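Local structure of capsular polysaccharide biosynthesis protein (Burkholderia pseudomallei, 4BQN) at residues I145-R150 and Y242-D247; I180-F185 and R208-R213; L234-M239 and Q261-K266. The protein binds coenzyme A and is probably an acetyltransferase acting in the biosynthesis of the bacterial capsular polysaccharide. The protein carries 1 engineered substitution. One frame throughout, in Å; residues are numbered along the deposited sequence.

Contact 1: residues I145-R150 and Y242-D247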
ATOM      1  N   ILE A 145     -23.852  -2.869   5.680  1.00 13.05           N
ATOM      2  CA  ILE A 145     -22.413  -3.030   5.860  1.00 11.90           C
ATOM      3  C   ILE A 145     -21.720  -1.670   6.004  1.00 11.45           C
ATOM      4  O   ILE A 145     -20.949  -1.450   6.947  1.00 11.25           O
ATOM      5  CB  ILE A 145     -21.779  -3.793   4.684  1.00 12.32           C
ATOM      6  CG1 ILE A 145     -22.285  -5.240   4.665  1.00 14.29           C
ATOM      7  CG2 ILE A 145     -20.248  -3.723   4.766  1.00 12.38           C
ATOM      8  CD1 ILE A 145     -22.029  -5.962   3.365  1.00 13.94           C
ATOM      9  N   GLY A 146     -22.003  -0.755   5.078  1.00 11.74           N
ATOM     10  CA  GLY A 146     -21.409   0.586   5.121  1.00 12.02           C
ATOM     11  C   GLY A 146     -21.775   1.354   6.387  1.00 10.41           C
ATOM     12  O   GLY A 146     -20.947   2.086   6.937  1.00 11.73           O
ATOM     13  N   ALA A 147     -23.009   1.179   6.860  1.00 11.45           N
ATOM     14  CA  ALA A 147     -23.465   1.831   8.086  1.00 11.16           C
ATOM     15  C   ALA A 147     -22.689   1.311   9.286  1.00 11.29           C
ATOM     16  O   ALA A 147     -22.315   2.079  10.166  1.00 12.31           O
ATOM     17  CB  ALA A 147     -24.967   1.623   8.270  1.00 12.47           C
ATOM     18  N   SER A 148     -22.414   0.009   9.310  1.00 12.12           N
ATOM     19  CA  SER A 148     -21.617  -0.575  10.390  1.00 11.99           C
ATOM     20  C   SER A 148     -20.197  -0.015  10.389  1.00 11.62           C
ATOM     21  O   SER A 148     -19.673   0.393  11.424  1.00 12.91           O
ATOM     22  CB  SER A 148     -21.567  -2.095  10.248  1.00 13.39           C
ATOM     23  OG  SER A 148     -20.873  -2.664  11.347  1.00 12.80           O
ATOM     24  N   LEU A 149     -19.572   0.010   9.213  1.00 11.28           N
ATOM     25  CA  LEU A 149     -18.232   0.570   9.088  1.00 11.90           C
ATOM     26  C   LEU A 149     -18.207   2.036   9.511  1.00 12.76           C
ATOM     27  O   LEU A 149     -17.255   2.478  10.158  1.00 12.47           O
ATOM     28  CB  LEU A 149     -17.728   0.412   7.655  1.00 13.02           C
ATOM     29  CG  LEU A 149     -17.590  -1.026   7.154  1.00 12.52           C
ATOM     30  CD1 LEU A 149     -17.217  -1.038   5.673  1.00 15.58           C
ATOM     31  CD2 LEU A 149     -16.572  -1.803   7.977  1.00 13.74           C
ATOM     32  N   ARG A 150     -19.255   2.785   9.162  1.00 10.73           N
ATOM     33  CA  ARG A 150     -19.314   4.200   9.536  0.70 11.41           C
ATOM     34  C   ARG A 150     -19.354   4.351  11.054  1.00 12.23           C
ATOM     35  O   ARG A 150     -18.634   5.189  11.620  1.00 12.78           O
ATOM     36  CB  ARG A 150     -20.499   4.917   8.886  0.70 12.05           C
ATOM     37  CG  ARG A 150     -20.670   6.337   9.394  0.70 11.50           C
ATOM     38  CD  ARG A 150     -21.466   7.127   8.382  0.70 12.04           C
ATOM     39  NE  ARG A 150     -21.464   8.551   8.688  0.70 13.56           N
ATOM     40  CZ  ARG A 150     -21.765   9.506   7.810  0.70 13.93           C
ATOM     41  NH1 ARG A 150     -22.085   9.203   6.558  0.70 16.19           N
ATOM     42  NH2 ARG A 150     -21.739  10.775   8.180  0.70 21.68           N
ATOM     43  N   TYR A 242     -17.562   1.755   0.139  1.00 11.00           N
ATOM     44  CA  TYR A 242     -18.922   1.238   0.296  1.00  9.83           C
ATOM     45  C   TYR A 242     -19.930   2.376   0.551  1.00 11.41           C
ATOM     46  O   TYR A 242     -19.565   3.446   1.050  1.00 10.96           O
ATOM     47  CB  TYR A 242     -18.979   0.232   1.451  1.00 10.68           C
ATOM     48  CG  TYR A 242     -18.710  -1.209   1.056  1.00 10.29           C
ATOM     49  CD1 TYR A 242     -17.569  -1.577   0.333  1.00 11.88           C
ATOM     50  CD2 TYR A 242     -19.585  -2.218   1.467  1.00 13.08           C
ATOM     51  CE1 TYR A 242     -17.331  -2.912   0.001  1.00 12.33           C
ATOM     52  CE2 TYR A 242     -19.355  -3.553   1.143  1.00 12.86           C
ATOM     53  CZ  TYR A 242     -18.231  -3.892   0.408  1.00 10.99           C
ATOM     54  OH  TYR A 242     -18.006  -5.212   0.100  1.00 12.10           O
ATOM     55  N   PRO A 243     -21.214   2.127   0.236  1.00 11.69           N
ATOM     56  CA  PRO A 243     -22.244   3.123   0.527  1.00 12.95           C
ATOM     57  C   PRO A 243     -22.232   3.494   2.005  1.00 10.67           C
ATOM     58  O   PRO A 243     -21.888   2.655   2.854  1.00 11.37           O
ATOM     59  CB  PRO A 243     -23.550   2.386   0.195  1.00 16.76           C
ATOM     60  CG  PRO A 243     -23.171   1.290  -0.743  1.00 18.12           C
ATOM     61  CD  PRO A 243     -21.794   0.869  -0.290  1.00 15.17           C
ATOM     62  N   ILE A 244     -22.671   4.727   2.282  1.00 12.40           N
ATOM     63  CA  ILE A 244     -22.821   5.292   3.631  1.00 12.33           C
ATOM     64  C   ILE A 244     -21.453   5.602   4.240  1.00 11.09           C
ATOM     65  O   ILE A 244     -21.176   6.753   4.593  1.00 12.08           O
ATOM     66  CB  ILE A 244     -23.723   4.434   4.564  1.00 12.13           C
ATOM     67  CG1 ILE A 244     -25.126   4.319   3.946  1.00 16.27           C
ATOM     68  CG2 ILE A 244     -23.785   5.048   5.966  1.00 14.22           C
ATOM     69  CD1 ILE A 244     -26.116   3.526   4.768  1.00 15.43           C
ATOM     70  N   TYR A 245     -20.579   4.597   4.301  1.00 11.05           N
ATOM     71  CA  TYR A 245     -19.203   4.807   4.747  1.00 11.21           C
ATOM     72  C   TYR A 245     -18.526   5.881   3.888  1.00 10.14           C
ATOM     73  O   TYR A 245     -17.821   6.763   4.395  1.00 11.01           O
ATOM     74  CB  TYR A 245     -18.432   3.491   4.680  1.00 11.28           C
ATOM     75  CG  TYR A 245     -17.072   3.562   5.327  1.00  9.90           C
ATOM     76  CD1 TYR A 245     -16.953   3.684   6.720  1.00 11.48           C
ATOM     77  CD2 TYR A 245     -15.905   3.440   4.588  1.00 10.75           C
ATOM     78  CE1 TYR A 245     -15.726   3.723   7.345  1.00 12.29           C
ATOM     79  CE2 TYR A 245     -14.655   3.497   5.210  1.00 11.32           C
ATOM     80  CZ  TYR A 245     -14.571   3.628   6.587  1.00 10.70           C
ATOM     81  OH  TYR A 245     -13.363   3.675   7.256  1.00 11.74           O
ATOM     82  N   ARG A 246     -18.788   5.851   2.580  1.00 10.82           N
ATOM     83  CA  ARG A 246     -18.152   6.780   1.648  0.66 11.05           C
ATOM     84  C   ARG A 246     -18.484   8.239   1.986  1.00 10.37           C
ATOM     85  O   ARG A 246     -17.707   9.153   1.683  1.00 12.44           O
ATOM     86  CB  ARG A 246     -18.565   6.451   0.207  0.66 11.60           C
ATOM     87  CG  ARG A 246     -20.045   6.679  -0.103  0.66 13.60           C
ATOM     88  CD  ARG A 246     -20.438   6.143  -1.482  0.66 13.84           C
ATOM     89  NE  ARG A 246     -19.708   6.793  -2.576  0.66 11.92           N
ATOM     90  CZ  ARG A 246     -19.986   7.995  -3.074  0.66 11.60           C
ATOM     91  NH1 ARG A 246     -20.995   8.717  -2.596  0.66 16.70           N
ATOM     92  NH2 ARG A 246     -19.230   8.480  -4.048  0.66 18.86           N
ATOM     93  N   ASP A 247     -19.631   8.457   2.631  1.00 11.77           N
ATOM     94  CA  ASP A 247     -20.077   9.817   2.918  1.00 11.90           C
ATOM     95  C   ASP A 247     -19.332  10.440   4.112  1.00 13.33           C
ATOM     96  O   ASP A 247     -19.520  11.621   4.405  1.00 15.76           O
ATOM     97  CB  ASP A 247     -21.598   9.846   3.097  1.00 12.87           C
ATOM     98  CG  ASP A 247     -22.330   9.431   1.831  1.00 18.26           C
ATOM     99  OD1 ASP A 247     -21.912   9.864   0.732  1.00 23.78           O
ATOM    100  OD2 ASP A 247     -23.299   8.647   1.925  1.00 21.95           O
TER
HETATM  101  O   HOH W   1     -21.738  12.625   6.153  1.00 45.75           O

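Contact 2: residues I180-F185 and R208-R213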
ATOM      1  N   ILE A 180      11.969   7.740   7.622  1.00 12.08           N
ATOM      2  CA  ILE A 180      11.127   8.700   6.908  1.00 12.04           C
ATOM      3  C   ILE A 180       9.703   8.154   6.866  1.00 12.19           C
ATOM      4  O   ILE A 180       9.473   7.092   6.290  1.00 13.18           O
ATOM      5  CB  ILE A 180      11.657   8.929   5.476  1.00 12.73           C
ATOM      6  CG1 ILE A 180      13.084   9.514   5.499  1.00 15.81           C
ATOM      7  CG2 ILE A 180      10.732   9.855   4.704  1.00 14.78           C
ATOM      8  CD1 ILE A 180      13.904   9.180   4.266  1.00 14.69           C
ATOM      9  N   SER A 181       8.760   8.871   7.485  0.69 12.87           N
ATOM     10  CA  SER A 181       7.358   8.443   7.574  0.69 12.29           C
ATOM     11  C   SER A 181       6.371   9.597   7.414  0.69 12.82           C
ATOM     12  O   SER A 181       6.731  10.768   7.572  0.69 16.96           O
ATOM     13  CB  SER A 181       7.083   7.761   8.911  0.69 13.62           C
ATOM     14  OG  SER A 181       7.875   6.605   9.088  0.69 14.82           O
ATOM     15  N   VAL A 182       5.121   9.247   7.128  1.00 11.97           N
ATOM     16  CA  VAL A 182       4.047  10.224   6.937  1.00 11.87           C
ATOM     17  C   VAL A 182       2.786   9.847   7.722  1.00 12.46           C
ATOM     18  O   VAL A 182       1.682  10.220   7.343  1.00 12.66           O
ATOM     19  CB  VAL A 182       3.682  10.425   5.445  1.00 11.91           C
ATOM     20  CG1 VAL A 182       4.756  11.226   4.733  1.00 15.19           C
ATOM     21  CG2 VAL A 182       3.454   9.090   4.736  1.00 12.60           C
ATOM     22  N   THR A 183       2.960   9.167   8.851  1.00 13.37           N
ATOM     23  CA  THR A 183       1.827   8.673   9.642  1.00 13.11           C
ATOM     24  C   THR A 183       0.867   9.791  10.090  1.00 12.62           C
ATOM     25  O   THR A 183      -0.356   9.661   9.929  1.00 13.45           O
ATOM     26  CB  THR A 183       2.312   7.877  10.863  1.00 16.64           C
ATOM     27  OG1 THR A 183       3.209   6.849  10.413  1.00 19.03           O
ATOM     28  CG2 THR A 183       1.127   7.241  11.604  1.00 22.63           C
ATOM     29  N   ASP A 184       1.411  10.879  10.646  1.00 12.57           N
ATOM     30  CA  ASP A 184       0.561  11.965  11.148  1.00 14.32           C
ATOM     31  C   ASP A 184      -0.183  12.633  10.000  1.00 12.90           C
ATOM     32  O   ASP A 184      -1.354  12.986  10.132  1.00 13.86           O
ATOM     33  CB  ASP A 184       1.400  13.001  11.919  1.00 15.62           C
ATOM     34  CG  ASP A 184       2.103  12.410  13.131  1.00 20.43           C
ATOM     35  OD1 ASP A 184       1.523  11.528  13.801  1.00 24.58           O
ATOM     36  OD2 ASP A 184       3.244  12.834  13.422  1.00 22.44           O
ATOM     37  N   PHE A 185       0.499  12.786   8.873  1.00 12.90           N
ATOM     38  CA  PHE A 185      -0.110  13.331   7.675  1.00 11.54           C
ATOM     39  C   PHE A 185      -1.294  12.481   7.213  1.00 11.43           C
ATOM     40  O   PHE A 185      -2.363  12.999   6.906  1.00 12.22           O
ATOM     41  CB  PHE A 185       0.936  13.447   6.552  1.00 12.44           C
ATOM     42  CG  PHE A 185       0.380  13.982   5.273  1.00 11.66           C
ATOM     43  CD1 PHE A 185       0.191  15.348   5.098  1.00 13.75           C
ATOM     44  CD2 PHE A 185      -0.017  13.107   4.252  1.00 13.24           C
ATOM     45  CE1 PHE A 185      -0.340  15.844   3.918  1.00 14.94           C
ATOM     46  CE2 PHE A 185      -0.558  13.597   3.070  1.00 14.73           C
ATOM     47  CZ  PHE A 185      -0.721  14.967   2.909  1.00 14.38           C
ATOM     48  N   ARG A 208       3.695  12.482  -3.376  1.00 10.96           N
ATOM     49  CA  ARG A 208       4.394  13.767  -3.270  1.00 12.37           C
ATOM     50  C   ARG A 208       4.816  14.017  -1.830  1.00 11.04           C
ATOM     51  O   ARG A 208       5.929  14.485  -1.571  1.00 12.04           O
ATOM     52  CB  ARG A 208       3.538  14.915  -3.767  1.00 11.71           C
ATOM     53  CG  ARG A 208       3.329  14.904  -5.272  1.00 13.67           C
ATOM     54  CD  ARG A 208       2.732  16.217  -5.739  1.00 13.78           C
ATOM     55  NE  ARG A 208       1.413  16.499  -5.179  1.00 13.59           N
ATOM     56  CZ  ARG A 208       0.253  16.168  -5.752  1.00 14.76           C
ATOM     57  NH1 ARG A 208       0.225  15.468  -6.889  1.00 15.92           N
ATOM     58  NH2 ARG A 208      -0.892  16.505  -5.167  1.00 15.81           N
ATOM     59  N   GLU A 209       3.923  13.728  -0.886  1.00 10.78           N
ATOM     60  CA  GLU A 209       4.226  14.008   0.513  1.00 11.69           C
ATOM     61  C   GLU A 209       5.427  13.194   1.004  1.00 10.74           C
ATOM     62  O   GLU A 209       6.342  13.747   1.631  1.00 11.51           O
ATOM     63  CB  GLU A 209       3.008  13.783   1.423  1.00 11.48           C
ATOM     64  CG  GLU A 209       3.138  14.515   2.748  1.00 11.43           C
ATOM     65  CD  GLU A 209       3.133  16.031   2.591  1.00 12.80           C
ATOM     66  OE1 GLU A 209       2.451  16.557   1.677  1.00 13.58           O
ATOM     67  OE2 GLU A 209       3.826  16.715   3.374  1.00 14.86           O
ATOM     68  N   ILE A 210       5.446  11.890   0.721  1.00 10.64           N
ATOM     69  CA  ILE A 210       6.570  11.058   1.173  1.00 11.47           C
ATOM     70  C   ILE A 210       7.870  11.455   0.466  1.00 11.18           C
ATOM     71  O   ILE A 210       8.927  11.494   1.099  1.00 11.66           O
ATOM     72  CB  ILE A 210       6.270   9.533   1.077  1.00 12.55           C
ATOM     73  CG1 ILE A 210       7.322   8.697   1.798  1.00 16.35           C
ATOM     74  CG2 ILE A 210       6.133   9.069  -0.356  1.00 13.55           C
ATOM     75  CD1 ILE A 210       7.305   8.881   3.285  1.00 19.37           C
ATOM     76  N   ALA A 211       7.793  11.778  -0.828  1.00 10.62           N
ATOM     77  CA  ALA A 211       8.975  12.259  -1.554  1.00 10.59           C
ATOM     78  C   ALA A 211       9.505  13.552  -0.908  1.00 11.16           C
ATOM     79  O   ALA A 211      10.715  13.726  -0.760  1.00 11.88           O
ATOM     80  CB  ALA A 211       8.647  12.484  -3.018  1.00 11.76           C
ATOM     81  N   ALA A 212       8.606  14.457  -0.523  1.00 11.71           N
ATOM     82  CA  ALA A 212       9.012  15.668   0.188  1.00 11.23           C
ATOM     83  C   ALA A 212       9.751  15.334   1.486  1.00 11.51           C
ATOM     84  O   ALA A 212      10.791  15.947   1.782  1.00 12.93           O
ATOM     85  CB  ALA A 212       7.807  16.555   0.458  1.00 12.27           C
ATOM     86  N   ARG A 213       9.250  14.366   2.258  1.00 12.10           N
ATOM     87  CA  ARG A 213       9.918  14.000   3.508  1.00 11.80           C
ATOM     88  C   ARG A 213      11.288  13.393   3.248  1.00 10.52           C
ATOM     89  O   ARG A 213      12.208  13.601   4.032  1.00 13.00           O
ATOM     90  CB  ARG A 213       9.063  13.086   4.386  1.00 11.89           C
ATOM     91  CG  ARG A 213       7.615  13.529   4.617  1.00 12.45           C
ATOM     92  CD  ARG A 213       7.450  14.995   5.015  1.00 14.49           C
ATOM     93  NE  ARG A 213       6.029  15.352   5.069  1.00 14.37           N
ATOM     94  CZ  ARG A 213       5.202  15.083   6.082  1.00 13.89           C
ATOM     95  NH1 ARG A 213       5.641  14.456   7.181  1.00 14.33           N
ATOM     96  NH2 ARG A 213       3.923  15.459   5.996  1.00 13.42           N
TER
HETATM   97  O   HOH W   2       7.983  13.205   8.266  1.00 20.23           O

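Contact 3: residues L234-M239 and Q261-K266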
ATOM      1  N   LEU A 234       0.828   5.001  -9.096  1.00 11.31           N
ATOM      2  CA  LEU A 234       0.179   3.788  -8.593  1.00 11.30           C
ATOM      3  C   LEU A 234      -1.334   3.844  -8.777  1.00 10.37           C
ATOM      4  O   LEU A 234      -2.091   3.474  -7.883  1.00 12.45           O
ATOM      5  CB  LEU A 234       0.564   3.553  -7.130  1.00 11.18           C
ATOM      6  CG  LEU A 234       2.063   3.337  -6.925  1.00 12.85           C
ATOM      7  CD1 LEU A 234       2.364   3.266  -5.446  1.00 14.56           C
ATOM      8  CD2 LEU A 234       2.559   2.073  -7.606  1.00 18.42           C
ATOM      9  N   ASP A 235      -1.764   4.292  -9.952  1.00 12.58           N
ATOM     10  CA  ASP A 235      -3.185   4.505 -10.227  1.00 13.02           C
ATOM     11  C   ASP A 235      -3.856   3.373 -11.015  1.00 12.74           C
ATOM     12  O   ASP A 235      -4.995   3.531 -11.461  1.00 14.76           O
ATOM     13  CB  ASP A 235      -3.391   5.834 -10.967  1.00 13.08           C
ATOM     14  CG  ASP A 235      -2.867   5.801 -12.388  1.00 15.00           C
ATOM     15  OD1 ASP A 235      -1.936   5.027 -12.683  1.00 15.04           O
ATOM     16  OD2 ASP A 235      -3.384   6.574 -13.220  1.00 20.86           O
ATOM     17  N   VAL A 236      -3.169   2.240 -11.172  1.00 12.27           N
ATOM     18  CA  VAL A 236      -3.697   1.114 -11.951  1.00 11.66           C
ATOM     19  C   VAL A 236      -5.091   0.658 -11.482  1.00 12.11           C
ATOM     20  O   VAL A 236      -5.996   0.429 -12.310  1.00 12.80           O
ATOM     21  CB  VAL A 236      -2.703  -0.092 -11.965  1.00 13.01           C
ATOM     22  CG1 VAL A 236      -2.279  -0.547 -10.570  1.00 14.00           C
ATOM     23  CG2 VAL A 236      -3.279  -1.273 -12.744  1.00 15.23           C
ATOM     24  N   THR A 237      -5.264   0.555 -10.169  1.00 11.38           N
ATOM     25  CA  THR A 237      -6.458  -0.023  -9.580  1.00 11.18           C
ATOM     26  C   THR A 237      -7.019   0.911  -8.521  1.00 10.44           C
ATOM     27  O   THR A 237      -6.284   1.449  -7.685  1.00 11.68           O
ATOM     28  CB  THR A 237      -6.142  -1.423  -9.034  1.00 11.94           C
ATOM     29  OG1 THR A 237      -5.920  -2.284 -10.159  1.00 13.48           O
ATOM     30  CG2 THR A 237      -7.254  -1.987  -8.164  1.00 13.15           C
ATOM     31  N   LYS A 238      -8.330   1.125  -8.566  1.00 12.11           N
ATOM     32  CA  LYS A 238      -8.965   2.099  -7.682  1.00 10.50           C
ATOM     33  C   LYS A 238     -10.157   1.444  -7.018  1.00 10.22           C
ATOM     34  O   LYS A 238     -11.174   1.179  -7.674  1.00 13.90           O
ATOM     35  CB  LYS A 238      -9.368   3.361  -8.461  1.00 12.10           C
ATOM     36  CG  LYS A 238      -8.199   4.056  -9.164  1.00 12.46           C
ATOM     37  CD  LYS A 238      -8.588   5.298  -9.951  1.00 16.09           C
ATOM     38  CE  LYS A 238      -7.353   5.928 -10.587  1.00 16.06           C
ATOM     39  NZ  LYS A 238      -7.663   7.080 -11.481  1.00 26.29           N
ATOM     40  N   MET A 239     -10.000   1.124  -5.737  1.00 10.54           N
ATOM     41  CA  MET A 239     -11.079   0.512  -4.972  1.00 10.15           C
ATOM     42  C   MET A 239     -12.171   1.531  -4.686  1.00 10.85           C
ATOM     43  O   MET A 239     -11.884   2.711  -4.469  1.00 13.61           O
ATOM     44  CB  MET A 239     -10.560  -0.097  -3.676  1.00 10.87           C
ATOM     45  CG  MET A 239      -9.663  -1.318  -3.870  1.00 12.79           C
ATOM     46  SD  MET A 239     -10.582  -2.738  -4.500  1.00 13.47           S
ATOM     47  CE  MET A 239      -9.782  -3.041  -6.059  1.00 18.72           C
ATOM     48  N   GLN A 261     -12.027   0.674 -10.560  1.00 13.35           N
ATOM     49  CA  GLN A 261     -11.087   0.523 -11.666  1.00 13.95           C
ATOM     50  C   GLN A 261     -10.152  -0.617 -11.298  1.00 12.91           C
ATOM     51  O   GLN A 261      -9.583  -0.643 -10.203  1.00 13.23           O
ATOM     52  CB  GLN A 261     -10.293   1.805 -11.914  1.00 13.83           C
ATOM     53  CG  GLN A 261      -9.241   1.683 -13.005  1.00 15.06           C
ATOM     54  CD  GLN A 261      -8.632   3.016 -13.364  1.00 14.25           C
ATOM     55  OE1 GLN A 261      -9.328   3.911 -13.830  1.00 19.41           O
ATOM     56  NE2 GLN A 261      -7.326   3.157 -13.148  1.00 14.37           N
ATOM     57  N   VAL A 262     -10.005  -1.573 -12.208  1.00 14.97           N
ATOM     58  CA  VAL A 262      -9.120  -2.703 -11.984  1.00 14.05           C
ATOM     59  C   VAL A 262      -8.258  -2.883 -13.229  1.00 15.57           C
ATOM     60  O   VAL A 262      -8.780  -3.037 -14.345  1.00 18.72           O
ATOM     61  CB  VAL A 262      -9.904  -3.987 -11.608  1.00 18.50           C
ATOM     62  CG1 VAL A 262     -10.290  -3.969 -10.132  1.00 25.06           C
ATOM     63  CG2 VAL A 262     -11.136  -4.164 -12.490  1.00 23.67           C
ATOM     64  N   LEU A 263      -6.940  -2.846 -13.046  1.00 15.53           N
ATOM     65  CA  LEU A 263      -5.992  -2.945 -14.171  1.00 15.44           C
ATOM     66  C   LEU A 263      -6.369  -1.963 -15.293  1.00 15.79           C
ATOM     67  O   LEU A 263      -6.410  -2.325 -16.471  1.00 20.74           O
ATOM     68  CB  LEU A 263      -5.882  -4.393 -14.684  1.00 21.76           C
ATOM     69  CG  LEU A 263      -5.585  -5.466 -13.627  1.00 19.87           C
ATOM     70  CD1 LEU A 263      -5.639  -6.860 -14.238  1.00 24.93           C
ATOM     71  CD2 LEU A 263      -4.258  -5.210 -12.924  1.00 24.19           C
ATOM     72  N   TYR A 264      -6.663  -0.726 -14.899  1.00 15.54           N
ATOM     73  CA  TYR A 264      -6.998   0.389 -15.797  1.00 17.10           C
ATOM     74  C   TYR A 264      -8.335   0.262 -16.525  1.00 20.63           C
ATOM     75  O   TYR A 264      -8.626   1.056 -17.418  1.00 26.96           O
ATOM     76  CB  TYR A 264      -5.864   0.693 -16.793  1.00 16.89           C
ATOM     77  CG  TYR A 264      -4.657   1.324 -16.132  1.00 16.56           C
ATOM     78  CD1 TYR A 264      -4.704   2.641 -15.654  1.00 19.23           C
ATOM     79  CD2 TYR A 264      -3.482   0.601 -15.958  1.00 20.01           C
ATOM     80  CE1 TYR A 264      -3.613   3.221 -15.033  1.00 17.01           C
ATOM     81  CE2 TYR A 264      -2.371   1.175 -15.353  1.00 18.76           C
ATOM     82  CZ  TYR A 264      -2.439   2.479 -14.890  1.00 18.72           C
ATOM     83  OH  TYR A 264      -1.334   3.035 -14.277  1.00 19.99           O
ATOM     84  N   LYS A 265      -9.140  -0.725 -16.139  1.00 20.47           N
ATOM     85  CA  LYS A 265     -10.474  -0.910 -16.713  0.60 22.09           C
ATOM     86  C   LYS A 265     -11.554  -0.611 -15.679  1.00 20.29           C
ATOM     87  O   LYS A 265     -11.428  -0.982 -14.519  1.00 21.05           O
ATOM     88  CB  LYS A 265     -10.652  -2.343 -17.230  0.60 25.77           C
ATOM     89  CG  LYS A 265      -9.572  -2.831 -18.189  0.60 29.48           C
ATOM     90  CD  LYS A 265      -9.482  -1.972 -19.443  0.60 38.23           C
ATOM     91  CE  LYS A 265      -8.361  -2.447 -20.354  0.60 55.08           C
ATOM     92  NZ  LYS A 265      -8.022  -1.450 -21.407  0.60 69.52           N
ATOM     93  N   LYS A 266     -12.620   0.053 -16.106  1.00 19.52           N
ATOM     94  CA  LYS A 266     -13.729   0.331 -15.206  0.60 19.41           C
ATOM     95  C   LYS A 266     -14.655  -0.877 -15.104  1.00 18.05           C
ATOM     96  O   LYS A 266     -14.914  -1.574 -16.093  1.00 22.34           O
ATOM     97  CB  LYS A 266     -14.504   1.580 -15.643  0.60 23.44           C
ATOM     98  CG  LYS A 266     -13.685   2.870 -15.666  0.60 26.08           C
ATOM     99  CD  LYS A 266     -13.135   3.246 -14.292  0.60 31.35           C
ATOM    100  CE  LYS A 266     -12.616   4.679 -14.257  0.60 31.00           C
ATOM    101  NZ  LYS A 266     -11.437   4.912 -15.141  0.60 32.63           N
TER
HETATM  102  O   HOH W   3      -6.160   5.752 -13.765  1.00 17.93           O
HETATM  103  O   HOH W   4       0.039   1.861 -11.547  1.00 18.66           O
HETATM  104  O   HOH W   5      -9.417   6.563 -13.381  1.00 33.54           O

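Contact 1: residues I145-R150 and Y242-D247
Gly146 and Pro243 touch backbone to backbone where helix 142-151 packs against a loop that tightens into a 3-10 turn at Tyr245. The CA of Gly146 lies 3.1 Å from Pro243 O, and its C-H points almost straight at that oxygen (162° at the hydrogen). Having no side chain, Gly146 lets its backbone come this close to the carbonyl. Flanking it, Ile145 presents its CG2 branch to the Tyr242 ring, 3.7 Å from CD2, while the phenol OH is engaged by Asp122 and Tyr138. Tyr245 has CG anti to its backbone N (chi1 -171°), which turns the CD1 and CE1 side of the ring toward the helix: CD1 comes to 3.5 Å from Leu149 CB, the backbone N of Arg150 sits at the ring edge, and the hydroxyl reaches on to bond Gly102 O. Ile244 adopts a positive phi of 73°, unusual for a branched residue, and crosses the Arg150 chain at about a right angle, its CG2 3.9 Å from Arg150 CD. Long and extended from CG to NE, that arginine carries its charge past the apolar patch to the loop backbone. In the conformer described here, one of two deposited, NH1 donates a bent bond of 3.3 Å to Ile244 O, which also accepts from Asp247 N on the opposite face of the carbonyl plane, and water 1 joins Arg150 NH2 to Asp247 O.

Contact 2: residues I180-F185 and R208-R213
Phe185 lays one ring face over the aliphatic part of Glu209. The CG of Glu209 stands 3.6 Å from the ring centroid and only 3° off the normal, a CH-pi contact over the centre of the face. Because the glutamate chain bends at chi2 (66°), its carboxylate turns back across the ring, the two planes 17° apart, with OE1 3.6 Å from Phe185 CE1. Beside this stack, the Arg213 guanidinium stands nearly perpendicular to the ring and brings NH2 to 3.6 Å from Phe185 CB.

One face of that guanidinium receives Val182 CG1, over its centre. The same methyl packs on Arg213 CG and on Ile210 CD1, the latter at 3.8 Å, and Ile180 adds its CG2 branch against Ile210 CD1 and Arg213 CB. Beta-branched residues suit this line, since their methyls reach the helix directly from the backbone.

What holds the Arg213 and Glu209 side chains in this posture is a salt bridge one helical turn long on helix 204-217. Arg213 grips Glu209 side-on, NE and NH2 both donating to OE2, the NH2 bond being 2.9 Å. OE2 lies in the guanidinium plane and meets NE with its anti lone pair; NH2 comes from the anti side, out of the carboxylate plane. At the far edge water 2 links NH1 to Ser181 O, accepting from the arginine and donating to the carbonyl. Further out, Gln96 holds the strand-like approach to helix 183-189: its OE1 accepts from Val182 N at the N-cap position, and its NE2 bonds Thr183 OG1.

The two segments share no direct hydrogen bond; van der Waals contact and one water bridge join them. The arginine's charge is met in plane by the glutamate, which probably keeps both side chains ionised and fixes the guanidinium's rotation.

Contact 3: residues L234-M239 and Q261-K266
Tyr264 turns one ring face onto the backbone of Val236, whose CA sits 3.6 Å from the centroid, offset toward the rim, in a CH-pi contact. At the ring edge lies the Asp235 carboxylate, its plane 76° from that of the ring; the phenol OH donates a short 2.6 Å bond to OD1, on the syn side but tilted out of the carboxylate plane. The Gln261 side chain, extended with CG anti to the backbone N (chi1 177°), runs alongside that of Lys238 and sends its amide NE2 to Val236 O at 3.1 Å. That donor stands above the carbonyl plane, whereas Tyr264 N meets the same oxygen from the opposite face.

Val262 to Lys265 form a type I' beta turn, the tip of a beta hairpin, and 234-239 docks along its side. Lys238 and Gln261 make a single antiparallel hydrogen-bonded pair, with Lys238 N to Gln261 O at 2.7 Å. Thr237 suits its place because OG1 accepts a nearly straight bond from Leu263 N (172°).

Waters 3 and 5 both accept from Lys238 NZ; water 3 also joins Asp235 OD2 to Gln261 NE2, and water 5 donates to Gln261 OE1. Asp235 probably eases the charge of Lys238 through water 3, while opposed bonds at Val236 O help to hold the loop, whose Val236 side chain is about 9 Å from bound coenzyme A.

Contacts 2 and 3 lie within about 11 Å of bound coenzyme A at their nearest side chains, while contact 1 is farther off. Contact 2, between the start of helix 183-189 and helix 204-217, is nested inside the long loop closed by contact 1, their centres 28 Å apart. Contact 3 follows contact 2 in series, 23 Å away between centres. Contacts 1 and 3 alternate along the chain, their centres 21 Å apart: the single irregular connection between helix 204-217 and strand 260-262 supplies 234-239 to contact 3 and, a little later, 242-247 to contact 1. That connection is thus held both to hairpin 260-267 and to helix 142-151, tying parts of the fold that are distant in sequence.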